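Local coordinates for protein probable ribosomal RNA small subunit methyltransferase (Thermus thermophilus, PDB 3DMH) that transfers a methyl group from S-adenosylmethionine to the N2 atom of a guanosine in 16S ribosomal RNA, at residues A[103-108]-A[126-131]; A[134-139]-A[170-175]; A[198-203]-A[242-247]; A[204-209]-A[265-270]. All coordinates share one frame; numbering follows the deposited sequence.

Contact 1. Residues A[103-108]-A[126-131]; sequences DLVVLA and ARALRM
Arg130 turns its CG between its backbone N and carbonyl carbon (chi1 68°), then runs extended to NE, which carries the guanidinium to Asp103. Asp103 swings its carboxylate to the side of its own backbone N, and OD1 meets the arginine there. The salt bridge from Arg130 NE to Asp103 OD1 is 2.7 Å long. OD1 lies in the guanidinium plane, at its edge, and is met on its anti side. The two flat groups are turned 59° from each other. Asp103 OD1 also pairs with Arg48, and OD2 takes the N-H of Glu47, so both oxygens of this buried carboxylate are held. Arg130 NH1 bonds Met131 O at 2.7 Å, which helps fix the guanidinium. The other side-chain contacts are apolar. Leu129 CD2 lies 3.6 Å from Val105 CG2. Ala128 CB touches the same valine methyl at 4.2 Å. The two segments belong to a beta-alpha-beta crossover in a Rossmann-like sheet. Strand 102-108 leads into helix 115-128, and the chain returns as the parallel neighbour strand 133-140. Val105 also packs on Ala125 of that helix and on Leu135 of strand 133-140. Strand 48-51 borders strand 102-108 across its other edge.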
loop_
_atom_site.group_PDB
_atom_site.type_symbol
_atom_site.label_atom_id
_atom_site.label_comp_id
_atom_site.label_asym_id
_atom_site.label_seq_id
_atom_site.Cartn_x
_atom_site.Cartn_y
_atom_site.Cartn_z
ATOM N N ASP A 103 -1.667 24.655 10.544
ATOM C CA ASP A 103 -1.702 24.908 11.984
ATOM C C ASP A 103 -1.762 23.610 12.807
ATOM O O ASP A 103 -1.330 23.574 13.969
ATOM C CB ASP A 103 -2.922 25.764 12.321
ATOM C CG ASP A 103 -3.003 27.010 11.476
ATOM O OD1 ASP A 103 -2.060 27.828 11.541
ATOM O OD2 ASP A 103 -4.020 27.183 10.770
ATOM N N LEU A 104 -2.289 22.547 12.194
ATOM C CA LEU A 104 -2.493 21.283 12.880
ATOM C C LEU A 104 -2.216 20.132 11.945
ATOM O O LEU A 104 -2.650 20.171 10.796
ATOM C CB LEU A 104 -3.953 21.199 13.356
ATOM C CG LEU A 104 -4.350 20.013 14.234
ATOM C CD1 LEU A 104 -3.653 20.039 15.579
ATOM C CD2 LEU A 104 -5.871 19.994 14.446
ATOM N N VAL A 105 -1.501 19.124 12.439
ATOM C CA VAL A 105 -1.293 17.887 11.666
ATOM C C VAL A 105 -1.828 16.711 12.471
ATOM O O VAL A 105 -1.690 16.666 13.695
ATOM C CB VAL A 105 0.209 17.697 11.289
ATOM C CG1 VAL A 105 0.461 16.328 10.641
ATOM C CG2 VAL A 105 0.651 18.792 10.357
ATOM N N VAL A 106 -2.445 15.761 11.765
ATOM C CA VAL A 106 -2.899 14.514 12.368
ATOM C C VAL A 106 -2.111 13.366 11.742
ATOM O O VAL A 106 -2.054 13.245 10.517
ATOM C CB VAL A 106 -4.413 14.311 12.161
ATOM C CG1 VAL A 106 -4.834 12.950 12.721
ATOM C CG2 VAL A 106 -5.195 15.449 12.883
ATOM N N LEU A 107 -1.473 12.541 12.576
ATOM C CA LEU A 107 -0.702 11.406 12.054
ATOM C C LEU A 107 -0.924 10.169 12.913
ATOM O O LEU A 107 -0.405 10.063 14.046
ATOM C CB LEU A 107 0.797 11.747 11.970
ATOM C CG LEU A 107 1.758 10.621 11.585
ATOM C CD1 LEU A 107 1.453 10.136 10.167
ATOM C CD2 LEU A 107 3.162 11.138 11.658
ATOM N N ALA A 108 -1.754 9.257 12.397
ATOM C CA ALA A 108 -1.755 7.883 12.881
ATOM C C ALA A 108 -0.447 7.251 12.383
ATOM O O ALA A 108 -0.192 7.203 11.176
ATOM C CB ALA A 108 -2.975 7.125 12.334
ATOM N N ALA A 126 6.552 17.762 10.872
ATOM C CA ALA A 126 7.295 18.895 11.444
ATOM C C ALA A 126 7.458 20.036 10.426
ATOM O O ALA A 126 7.280 21.212 10.764
ATOM C CB ALA A 126 8.640 18.429 11.989
ATOM N N ARG A 127 7.765 19.677 9.181
ATOM C CA ARG A 127 7.918 20.653 8.100
ATOM C C ARG A 127 6.601 21.326 7.703
ATOM O O ARG A 127 6.584 22.525 7.396
ATOM C CB ARG A 127 8.576 19.992 6.883
ATOM C CG ARG A 127 9.978 19.454 7.183
ATOM C CD ARG A 127 10.715 18.952 5.934
ATOM N NE ARG A 127 10.823 19.978 4.898
ATOM C CZ ARG A 127 11.783 20.900 4.855
ATOM N NH1 ARG A 127 12.726 20.929 5.790
ATOM N NH2 ARG A 127 11.793 21.796 3.876
ATOM N N ALA A 128 5.503 20.562 7.712
ATOM C CA ALA A 128 4.199 21.077 7.309
ATOM C C ALA A 128 3.667 22.160 8.233
ATOM O O ALA A 128 2.922 23.039 7.796
ATOM C CB ALA A 128 3.194 19.922 7.225
ATOM N N LEU A 129 4.010 22.053 9.510
ATOM C CA LEU A 129 3.517 22.959 10.534
ATOM C C LEU A 129 4.188 24.327 10.467
ATOM O O LEU A 129 5.399 24.425 10.274
ATOM C CB LEU A 129 3.733 22.353 11.934
ATOM C CG LEU A 129 2.791 21.194 12.330
ATOM C CD1 LEU A 129 3.245 20.583 13.657
ATOM C CD2 LEU A 129 1.341 21.653 12.413
ATOM N N ARG A 130 3.397 25.380 10.655
ATOM C CA ARG A 130 3.942 26.697 10.987
ATOM C C ARG A 130 4.576 26.623 12.367
ATOM O O ARG A 130 4.288 25.723 13.146
ATOM C CB ARG A 130 2.832 27.754 11.001
ATOM C CG ARG A 130 1.823 27.575 12.140
ATOM C CD ARG A 130 0.964 28.796 12.352
ATOM N NE ARG A 130 -0.129 28.570 13.307
ATOM C CZ ARG A 130 -0.020 28.668 14.634
ATOM N NH1 ARG A 130 1.145 28.970 15.202
ATOM N NH2 ARG A 130 -1.088 28.471 15.401
ATOM N N MET A 131 5.418 27.592 12.701
ATOM C CA MET A 131 5.905 27.671 14.065
ATOM C C MET A 131 4.721 27.834 15.015
ATOM O O MET A 131 3.828 28.645 14.757
ATOM C CB MET A 131 6.855 28.859 14.205
ATOM C CG MET A 131 7.680 28.881 15.501
ATOM S SD MET A 131 8.705 27.413 15.768
ATOM C CE MET A 131 9.701 27.351 14.290
#

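Contact 2. Residues A[134-139]-A[170-175]; sequences RLYLAG and VALLEK
Leu172 sets its CD1 methyl squarely over the ring of Tyr136, 3.6 Å from the centroid and 4° off the ring normal, a CH-pi contact. Its CG stands anti to the backbone N (chi1 -174°), which turns the methyl back over the ring. Tyr136 OH bonds the backbone N of Glu43. With an alanine here, Leu172 CD1 would probably lose the face it rests on, and the N-H of Glu43 its hydroxyl partner. Arg134 lies next to this pair, its CB 4.0 Å from Leu172 CD1. Its CA makes a CH...O contact of 3.0 Å with Leu173 O. Leu173 points to the opposite face, where its CD1 meets Leu137 CB at 3.9 Å. Antiparallel backbone bonds join Leu135 with Leu173 and Leu137 with Ala171, each 2.8 Å from N to O. Strand 133-140 has strand 168-174 on one edge and the parallel strand 102-108 on the other. Helix 145-156 covers the face of Leu135, Ala171 and Leu173, and helix 33-41 packs on Ala138 and Val170.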
loop_
_atom_site.group_PDB
_atom_site.type_symbol
_atom_site.label_atom_id
_atom_site.label_comp_id
_atom_site.label_asym_id
_atom_site.label_seq_id
_atom_site.Cartn_x
_atom_site.Cartn_y
_atom_site.Cartn_z
ATOM N N ARG A 134 0.533 22.472 15.891
ATOM C CA ARG A 134 0.459 21.289 16.757
ATOM C C ARG A 134 0.278 19.985 15.973
ATOM O O ARG A 134 -0.249 19.983 14.865
ATOM C CB ARG A 134 -0.679 21.435 17.766
ATOM C CG ARG A 134 -0.418 22.562 18.768
ATOM C CD ARG A 134 -1.592 22.745 19.697
ATOM N NE ARG A 134 -1.331 23.826 20.636
ATOM C CZ ARG A 134 -2.155 24.178 21.618
ATOM N NH1 ARG A 134 -3.307 23.541 21.788
ATOM N NH2 ARG A 134 -1.828 25.177 22.426
ATOM N N LEU A 135 0.725 18.888 16.573
ATOM C CA LEU A 135 0.659 17.569 15.945
ATOM C C LEU A 135 -0.041 16.596 16.881
ATOM O O LEU A 135 0.370 16.422 18.034
ATOM C CB LEU A 135 2.068 17.052 15.626
ATOM C CG LEU A 135 2.215 15.575 15.245
ATOM C CD1 LEU A 135 1.494 15.231 13.928
ATOM C CD2 LEU A 135 3.693 15.165 15.144
ATOM N N TYR A 136 -1.101 15.963 16.385
ATOM C CA TYR A 136 -1.695 14.816 17.067
ATOM C C TYR A 136 -1.028 13.585 16.508
ATOM O O TYR A 136 -1.060 13.365 15.295
ATOM C CB TYR A 136 -3.198 14.704 16.775
ATOM C CG TYR A 136 -4.058 15.578 17.634
ATOM C CD1 TYR A 136 -4.341 15.238 18.963
ATOM C CD2 TYR A 136 -4.603 16.748 17.127
ATOM C CE1 TYR A 136 -5.143 16.052 19.761
ATOM C CE2 TYR A 136 -5.402 17.576 17.912
ATOM C CZ TYR A 136 -5.670 17.228 19.222
ATOM O OH TYR A 136 -6.476 18.053 19.981
ATOM N N LEU A 137 -0.389 12.821 17.389
ATOM C CA LEU A 137 0.358 11.634 16.993
ATOM C C LEU A 137 -0.265 10.427 17.673
ATOM O O LEU A 137 -0.328 10.366 18.897
ATOM C CB LEU A 137 1.833 11.779 17.410
ATOM C CG LEU A 137 2.770 10.691 16.894
ATOM C CD1 LEU A 137 3.024 10.849 15.401
ATOM C CD2 LEU A 137 4.065 10.732 17.702
ATOM N N ALA A 138 -0.731 9.451 16.895
ATOM C CA ALA A 138 -1.387 8.305 17.514
ATOM C C ALA A 138 -0.710 7.001 17.131
ATOM O O ALA A 138 -0.162 6.859 16.039
ATOM C CB ALA A 138 -2.872 8.245 17.122
ATOM N N GLY A 139 -0.743 6.029 18.034
ATOM C CA GLY A 139 -0.166 4.734 17.692
ATOM C C GLY A 139 -0.343 3.701 18.780
ATOM O O GLY A 139 -1.274 3.786 19.589
ATOM N N VAL A 170 -2.752 8.478 22.042
ATOM C CA VAL A 170 -2.689 9.720 21.264
ATOM C C VAL A 170 -1.911 10.737 22.082
ATOM O O VAL A 170 -2.177 10.906 23.283
ATOM C CB VAL A 170 -4.073 10.322 20.976
ATOM C CG1 VAL A 170 -3.935 11.549 20.054
ATOM C CG2 VAL A 170 -5.004 9.290 20.356
ATOM N N ALA A 171 -0.944 11.376 21.431
ATOM C CA ALA A 171 -0.214 12.493 22.004
ATOM C C ALA A 171 -0.443 13.775 21.222
ATOM O O ALA A 171 -0.750 13.748 20.024
ATOM C CB ALA A 171 1.266 12.183 22.074
ATOM N N LEU A 172 -0.273 14.897 21.917
ATOM C CA LEU A 172 -0.326 16.210 21.294
ATOM C C LEU A 172 1.023 16.896 21.483
ATOM O O LEU A 172 1.574 16.896 22.595
ATOM C CB LEU A 172 -1.463 17.037 21.895
ATOM C CG LEU A 172 -1.761 18.403 21.266
ATOM C CD1 LEU A 172 -2.037 18.298 19.756
ATOM C CD2 LEU A 172 -2.944 19.039 21.985
ATOM N N LEU A 173 1.547 17.453 20.395
ATOM C CA LEU A 173 2.854 18.132 20.407
ATOM C C LEU A 173 2.812 19.512 19.760
ATOM O O LEU A 173 1.950 19.784 18.924
ATOM C CB LEU A 173 3.923 17.274 19.707
ATOM C CG LEU A 173 4.166 15.831 20.172
ATOM C CD1 LEU A 173 3.388 14.821 19.321
ATOM C CD2 LEU A 173 5.641 15.515 20.103
ATOM N N GLU A 174 3.763 20.368 20.153
ATOM C CA GLU A 174 3.862 21.737 19.642
ATOM C C GLU A 174 5.185 21.947 18.900
ATOM O O GLU A 174 6.241 21.562 19.403
ATOM C CB GLU A 174 3.769 22.734 20.807
ATOM C CG GLU A 174 3.709 24.177 20.369
ATOM C CD GLU A 174 3.554 25.156 21.533
ATOM O OE1 GLU A 174 2.931 24.792 22.554
ATOM O OE2 GLU A 174 4.047 26.293 21.417
ATOM N N LYS A 175 5.128 22.576 17.726
ATOM C CA LYS A 175 6.349 22.953 17.007
ATOM C C LYS A 175 6.963 24.174 17.686
ATOM O O LYS A 175 6.399 25.272 17.653
ATOM C CB LYS A 175 6.070 23.253 15.531
ATOM C CG LYS A 175 7.348 23.462 14.710
ATOM C CD LYS A 175 7.048 23.582 13.228
ATOM C CE LYS A 175 8.274 23.984 12.442
ATOM N NZ LYS A 175 8.021 23.963 10.976
#

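Contact 3. Residues A[198-203]-A[242-247]; sequences YTFHHL and AGYGAL. With SAM (S-adenosylmethionine), chain D.
Tyr244 turns an edge toward the face of Phe200 in an offset edge-to-face pair, with centroids 5.4 Å apart and planes at 62°. The closest carbons are the CD1 atoms of both rings, at 3.6 Å. His202 lies alongside Tyr244 and points the same way, its CD2 over the rim of the tyrosine face. CG of Tyr244 sits between backbone N and carbonyl carbon (chi1 60°), which brings one edge of the ring to Phe200 and one face to His202. Polar bonds fix the cluster. Tyr244 OH bonds Ser208 O. His202 NE2 takes the N-H of Gly210, while ND1 donates to Leu203 O at 3.2 Å. Residues 242-247 belong to the glycine-rich loop after strand 236-240, which in the Rossmann-like methyltransferase fold binds the cofactor. A type II' turn runs from Ala242 to Gly245. One water joins His201 N (3.0 Å) to Tyr244 O (2.8 Å). Facing S-adenosylmethionine, Ala242 O accepts a weak bond from its amino N, Gly243 CA lies 3.5 Å from its O3', and Ala246 CB lies 3.5 Å from its OXT.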
loop_
_atom_site.group_PDB
_atom_site.type_symbol
_atom_site.label_atom_id
_atom_site.label_comp_id
_atom_site.label_asym_id
_atom_site.label_seq_id
_atom_site.Cartn_x
_atom_site.Cartn_y
_atom_site.Cartn_z
ATOM N N TYR A 198 19.517 -6.722 -12.581
ATOM C CA TYR A 198 18.541 -5.650 -12.349
ATOM C C TYR A 198 18.992 -4.770 -11.196
ATOM O O TYR A 198 19.562 -5.259 -10.219
ATOM C CB TYR A 198 17.151 -6.228 -12.042
ATOM C CG TYR A 198 16.611 -7.094 -13.152
ATOM C CD1 TYR A 198 15.853 -6.548 -14.189
ATOM C CD2 TYR A 198 16.902 -8.455 -13.195
ATOM C CE1 TYR A 198 15.378 -7.344 -15.223
ATOM C CE2 TYR A 198 16.439 -9.252 -14.223
ATOM C CZ TYR A 198 15.685 -8.696 -15.236
ATOM O OH TYR A 198 15.231 -9.502 -16.254
ATOM N N THR A 199 18.739 -3.467 -11.309
ATOM C CA THR A 199 18.907 -2.567 -10.179
ATOM C C THR A 199 17.543 -2.024 -9.821
ATOM O O THR A 199 16.966 -1.237 -10.573
ATOM C CB THR A 199 19.865 -1.409 -10.485
ATOM O OG1 THR A 199 21.153 -1.946 -10.822
ATOM C CG2 THR A 199 20.021 -0.512 -9.271
ATOM N N PHE A 200 17.051 -2.449 -8.669
ATOM C CA PHE A 200 15.772 -1.960 -8.164
ATOM C C PHE A 200 15.934 -0.678 -7.357
ATOM O O PHE A 200 16.955 -0.453 -6.700
ATOM C CB PHE A 200 15.063 -3.039 -7.354
ATOM C CG PHE A 200 14.734 -4.266 -8.150
ATOM C CD1 PHE A 200 13.596 -4.315 -8.948
ATOM C CD2 PHE A 200 15.580 -5.370 -8.129
ATOM C CE1 PHE A 200 13.291 -5.451 -9.694
ATOM C CE2 PHE A 200 15.296 -6.510 -8.875
ATOM C CZ PHE A 200 14.140 -6.557 -9.658
ATOM N N HIS A 201 14.905 0.164 -7.418
ATOM C CA HIS A 201 14.905 1.461 -6.758
ATOM C C HIS A 201 13.603 1.558 -6.021
ATOM O O HIS A 201 12.556 1.217 -6.566
ATOM C CB HIS A 201 14.962 2.585 -7.778
ATOM C CG HIS A 201 16.307 2.750 -8.403
ATOM N ND1 HIS A 201 16.787 1.916 -9.394
ATOM C CD2 HIS A 201 17.298 3.636 -8.148
ATOM C CE1 HIS A 201 18.005 2.299 -9.736
ATOM N NE2 HIS A 201 18.339 3.337 -8.993
ATOM N N HIS A 202 13.669 2.006 -4.782
ATOM C CA HIS A 202 12.433 2.162 -4.021
ATOM C C HIS A 202 12.488 3.192 -2.915
ATOM O O HIS A 202 13.554 3.524 -2.368
ATOM C CB HIS A 202 11.951 0.807 -3.489
ATOM C CG HIS A 202 12.901 0.159 -2.539
ATOM N ND1 HIS A 202 13.065 0.597 -1.242
ATOM C CD2 HIS A 202 13.743 -0.890 -2.696
ATOM C CE1 HIS A 202 13.965 -0.158 -0.640
ATOM N NE2 HIS A 202 14.394 -1.064 -1.499
ATOM N N LEU A 203 11.295 3.708 -2.618
ATOM C CA LEU A 203 11.063 4.599 -1.498
ATOM C C LEU A 203 10.802 3.779 -0.231
ATOM O O LEU A 203 10.717 2.534 -0.294
ATOM C CB LEU A 203 9.867 5.513 -1.810
ATOM C CG LEU A 203 10.092 6.541 -2.920
ATOM C CD1 LEU A 203 8.732 7.062 -3.400
ATOM C CD2 LEU A 203 10.928 7.700 -2.422
ATOM N N ALA A 242 2.126 -5.058 -7.963
ATOM C CA ALA A 242 3.456 -5.094 -8.619
ATOM C C ALA A 242 4.614 -4.657 -7.721
ATOM O O ALA A 242 5.786 -5.007 -7.997
ATOM C CB ALA A 242 3.453 -4.264 -9.945
ATOM N N GLY A 243 4.338 -3.902 -6.657
ATOM C CA GLY A 243 5.424 -3.424 -5.800
ATOM C C GLY A 243 6.461 -2.607 -6.553
ATOM O O GLY A 243 6.100 -1.906 -7.506
ATOM N N TYR A 244 7.736 -2.680 -6.144
ATOM C CA TYR A 244 8.801 -1.974 -6.901
ATOM C C TYR A 244 9.265 -2.733 -8.165
ATOM O O TYR A 244 10.183 -2.299 -8.860
ATOM C CB TYR A 244 9.996 -1.619 -6.011
ATOM C CG TYR A 244 10.654 -2.811 -5.396
ATOM C CD1 TYR A 244 11.439 -3.686 -6.159
ATOM C CD2 TYR A 244 10.503 -3.064 -4.037
ATOM C CE1 TYR A 244 12.053 -4.788 -5.566
ATOM C CE2 TYR A 244 11.123 -4.153 -3.437
ATOM C CZ TYR A 244 11.868 -5.012 -4.205
ATOM O OH TYR A 244 12.446 -6.091 -3.601
ATOM N N GLY A 245 8.620 -3.864 -8.456
ATOM C CA GLY A 245 8.840 -4.542 -9.722
ATOM C C GLY A 245 9.643 -5.823 -9.769
ATOM O O GLY A 245 10.162 -6.165 -10.831
ATOM N N ALA A 246 9.692 -6.569 -8.660
ATOM C CA ALA A 246 10.446 -7.841 -8.656
ATOM C C ALA A 246 9.987 -8.804 -9.755
ATOM O O ALA A 246 10.809 -9.491 -10.356
ATOM C CB ALA A 246 10.390 -8.515 -7.289
ATOM N N LEU A 247 8.680 -8.849 -10.028
ATOM C CA LEU A 247 8.154 -9.648 -11.160
ATOM C C LEU A 247 8.091 -8.834 -12.453
ATOM O O LEU A 247 8.357 -9.345 -13.544
ATOM C CB LEU A 247 6.762 -10.212 -10.847
ATOM C CG LEU A 247 6.629 -11.023 -9.556
ATOM C CD1 LEU A 247 5.197 -11.498 -9.339
ATOM C CD2 LEU A 247 7.585 -12.224 -9.534
HETATM N N SAM D . 5.032 -8.082 -6.716
HETATM C CA SAM D . 5.968 -7.509 -5.689
HETATM C C SAM D . 7.045 -8.528 -5.383
HETATM O O SAM D . 6.844 -9.676 -5.803
HETATM O OXT SAM D . 8.037 -8.195 -4.714
HETATM C CB SAM D . 5.233 -7.172 -4.390
HETATM C CG SAM D . 4.531 -8.344 -3.699
HETATM S SD SAM D . 3.801 -7.839 -2.108
HETATM C CE SAM D . 3.677 -9.431 -1.243
HETATM C "C5'" SAM D . 2.047 -7.519 -2.453
HETATM C "C4'" SAM D . 1.825 -6.172 -3.122
HETATM O "O4'" SAM D . 0.409 -6.037 -3.221
HETATM C "C3'" SAM D . 2.364 -4.963 -2.345
HETATM O "O3'" SAM D . 3.231 -4.168 -3.143
HETATM C "C2'" SAM D . 1.091 -4.219 -1.929
HETATM O "O2'" SAM D . 1.227 -2.819 -1.783
HETATM C "C1'" SAM D . 0.166 -4.654 -3.063
HETATM N N9 SAM D . -1.228 -4.417 -2.741
HETATM C C8 SAM D . -1.860 -4.454 -1.500
HETATM N N7 SAM D . -3.181 -4.199 -1.669
HETATM C C5 SAM D . -3.391 -3.980 -3.014
HETATM C C6 SAM D . -4.518 -3.636 -3.770
HETATM N N6 SAM D . -5.709 -3.431 -3.192
HETATM N N1 SAM D . -4.361 -3.497 -5.130
HETATM C C2 SAM D . -3.139 -3.671 -5.741
HETATM N N3 SAM D . -1.993 -3.956 -5.008
HETATM C C4 SAM D . -2.153 -4.116 -3.676
HETATM O O HOH W 1 12.321 -0.503 -8.839
#

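Contact 4. Residues A[204-209]-A[265-270]; sequences PGVFSA and LASVLS. With SAM (S-adenosylmethionine), chain D.
Val206 presses its CG1 methyl against two serines of the helix, and this is the tight part of the contact. CG1 lies 3.6 Å from Ser267 OG and 3.8 Å from Ser270 OG. Both hydroxyls are engaged by other groups. Ser270 OG donates to Ala266 O at 2.8 Å and receives the N-H of Leu203, while Ser267 OG bonds Asp264. The cofactor side is looser, and there one water bridges the segments. It takes the N-H of Phe207, donates to Ser267 OG at 2.7 Å and bonds O3' of S-adenosylmethionine. Phe207 has its CG anti to the backbone N (chi1 174°), which carries the ring from the helix to the cofactor. The transferable methyl CE sits 3.4 Å above the ring plane, over its centre, and SD is 3.4 Å from Phe207 CD2. A serine here would probably leave the methyl and sulfur without this flat aromatic cover. The loop holding Val206 runs from strand 196-202 to helix 214-227. Helix 265-277 follows strand 257-262, and Tyr244 packs against both Val206 and Ser270.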
loop_
_atom_site.group_PDB
_atom_site.type_symbol
_atom_site.label_atom_id
_atom_site.label_comp_id
_atom_site.label_asym_id
_atom_site.label_seq_id
_atom_site.Cartn_x
_atom_site.Cartn_y
_atom_site.Cartn_z
ATOM N N PRO A 204 10.699 4.457 0.934
ATOM C CA PRO A 204 10.431 3.701 2.152
ATOM C C PRO A 204 9.055 3.040 2.160
ATOM O O PRO A 204 8.115 3.532 1.517
ATOM C CB PRO A 204 10.473 4.769 3.257
ATOM C CG PRO A 204 11.219 5.924 2.690
ATOM C CD PRO A 204 10.897 5.897 1.209
ATOM N N GLY A 205 8.975 1.912 2.864
ATOM C CA GLY A 205 7.688 1.296 3.204
ATOM C C GLY A 205 7.241 0.199 2.256
ATOM O O GLY A 205 6.234 -0.501 2.509
ATOM N N VAL A 206 7.954 0.052 1.145
ATOM C CA VAL A 206 7.591 -0.958 0.143
ATOM C C VAL A 206 7.768 -2.365 0.697
ATOM O O VAL A 206 8.556 -2.588 1.651
ATOM C CB VAL A 206 8.423 -0.803 -1.164
ATOM C CG1 VAL A 206 8.231 0.582 -1.748
ATOM C CG2 VAL A 206 9.906 -1.098 -0.891
ATOM N N PHE A 207 7.033 -3.309 0.109
ATOM C CA PHE A 207 7.245 -4.714 0.466
ATOM C C PHE A 207 8.646 -5.143 0.035
ATOM O O PHE A 207 9.081 -4.859 -1.092
ATOM C CB PHE A 207 6.214 -5.600 -0.228
ATOM C CG PHE A 207 6.458 -7.067 -0.026
ATOM C CD1 PHE A 207 6.141 -7.660 1.184
ATOM C CD2 PHE A 207 7.001 -7.855 -1.050
ATOM C CE1 PHE A 207 6.365 -9.029 1.389
ATOM C CE2 PHE A 207 7.224 -9.223 -0.864
ATOM C CZ PHE A 207 6.900 -9.801 0.367
ATOM N N SER A 208 9.328 -5.859 0.923
ATOM C CA SER A 208 10.634 -6.452 0.616
ATOM C C SER A 208 11.685 -5.435 0.176
ATOM O O SER A 208 12.400 -5.633 -0.806
ATOM C CB SER A 208 10.521 -7.611 -0.379
ATOM O OG SER A 208 11.727 -8.380 -0.355
ATOM N N ALA A 209 11.806 -4.363 0.955
ATOM C CA ALA A 209 12.851 -3.373 0.745
ATOM C C ALA A 209 14.228 -4.032 0.754
ATOM O O ALA A 209 14.497 -4.898 1.589
ATOM C CB ALA A 209 12.789 -2.326 1.848
ATOM N N LEU A 265 0.966 4.259 -3.595
ATOM C CA LEU A 265 1.678 5.253 -4.375
ATOM C C LEU A 265 3.197 5.156 -4.271
ATOM O O LEU A 265 3.896 5.314 -5.276
ATOM C CB LEU A 265 1.251 6.669 -3.970
ATOM C CG LEU A 265 1.881 7.828 -4.727
ATOM C CD1 LEU A 265 1.583 7.732 -6.211
ATOM C CD2 LEU A 265 1.384 9.124 -4.168
ATOM N N ALA A 266 3.715 4.942 -3.057
ATOM C CA ALA A 266 5.190 4.868 -2.898
ATOM C C ALA A 266 5.743 3.728 -3.764
ATOM O O ALA A 266 6.796 3.851 -4.398
ATOM C CB ALA A 266 5.557 4.689 -1.429
ATOM N N SER A 267 5.015 2.614 -3.810
ATOM C CA SER A 267 5.406 1.466 -4.597
ATOM C C SER A 267 5.293 1.730 -6.098
ATOM O O SER A 267 6.174 1.336 -6.869
ATOM C CB SER A 267 4.578 0.242 -4.195
ATOM O OG SER A 267 4.946 -0.161 -2.873
ATOM N N VAL A 268 4.232 2.421 -6.519
ATOM C CA VAL A 268 4.079 2.795 -7.929
ATOM C C VAL A 268 5.278 3.631 -8.386
ATOM O O VAL A 268 5.873 3.372 -9.446
ATOM C CB VAL A 268 2.793 3.599 -8.149
ATOM C CG1 VAL A 268 2.730 4.189 -9.564
ATOM C CG2 VAL A 268 1.591 2.717 -7.895
ATOM N N LEU A 269 5.639 4.633 -7.589
ATOM C CA LEU A 269 6.772 5.513 -7.948
ATOM C C LEU A 269 8.078 4.740 -7.976
ATOM O O LEU A 269 8.951 4.993 -8.811
ATOM C CB LEU A 269 6.898 6.678 -6.973
ATOM C CG LEU A 269 5.688 7.629 -6.985
ATOM C CD1 LEU A 269 5.762 8.615 -5.829
ATOM C CD2 LEU A 269 5.577 8.388 -8.312
ATOM N N SER A 270 8.199 3.784 -7.059
ATOM C CA SER A 270 9.370 2.896 -7.032
ATOM C C SER A 270 9.502 2.075 -8.306
ATOM O O SER A 270 10.583 2.038 -8.914
ATOM C CB SER A 270 9.312 1.981 -5.817
ATOM O OG SER A 270 9.318 2.744 -4.621
HETATM N N SAM D . 5.032 -8.082 -6.716
HETATM C CA SAM D . 5.968 -7.509 -5.689
HETATM C C SAM D . 7.045 -8.528 -5.383
HETATM O O SAM D . 6.844 -9.676 -5.803
HETATM O OXT SAM D . 8.037 -8.195 -4.714
HETATM C CB SAM D . 5.233 -7.172 -4.390
HETATM C CG SAM D . 4.531 -8.344 -3.699
HETATM S SD SAM D . 3.801 -7.839 -2.108
HETATM C CE SAM D . 3.677 -9.431 -1.243
HETATM C "C5'" SAM D . 2.047 -7.519 -2.453
HETATM C "C4'" SAM D . 1.825 -6.172 -3.122
HETATM O "O4'" SAM D . 0.409 -6.037 -3.221
HETATM C "C3'" SAM D . 2.364 -4.963 -2.345
HETATM O "O3'" SAM D . 3.231 -4.168 -3.143
HETATM C "C2'" SAM D . 1.091 -4.219 -1.929
HETATM O "O2'" SAM D . 1.227 -2.819 -1.783
HETATM C "C1'" SAM D . 0.166 -4.654 -3.063
HETATM N N9 SAM D . -1.228 -4.417 -2.741
HETATM C C8 SAM D . -1.860 -4.454 -1.500
HETATM N N7 SAM D . -3.181 -4.199 -1.669
HETATM C C5 SAM D . -3.391 -3.980 -3.014
HETATM C C6 SAM D . -4.518 -3.636 -3.770
HETATM N N6 SAM D . -5.709 -3.431 -3.192
HETATM N N1 SAM D . -4.361 -3.497 -5.130
HETATM C C2 SAM D . -3.139 -3.671 -5.741
HETATM N N3 SAM D . -1.993 -3.956 -5.008
HETATM C C4 SAM D . -2.153 -4.116 -3.676
HETATM O O HOH W 2 5.412 -2.771 -2.243
#

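All four contacts are largely buried. They lie in two regions, each with a seven-stranded sheet of the same strand order. Contacts 1 and 2 share the first sheet through neighbouring strands 102-108 and 133-140, away from the annotated sites. Lys175 NZ of contact 2 reaches Leu129 O of contact 1 at 2.8 Å. Contact 2 is regular strand pairing, while contact 1 adds a salt bridge between Asp103 and Arg130. Contacts 3 and 4 join loops, a hairpin strand and a helix beside the second sheet, and both touch S-adenosylmethionine. They interlock through Tyr244 and Ser270, and lack direct hydrogen bonds between their own segments, relying on rings, methyls and one bridging water each. Contacts 2 and 3 have centres about 34 Å apart.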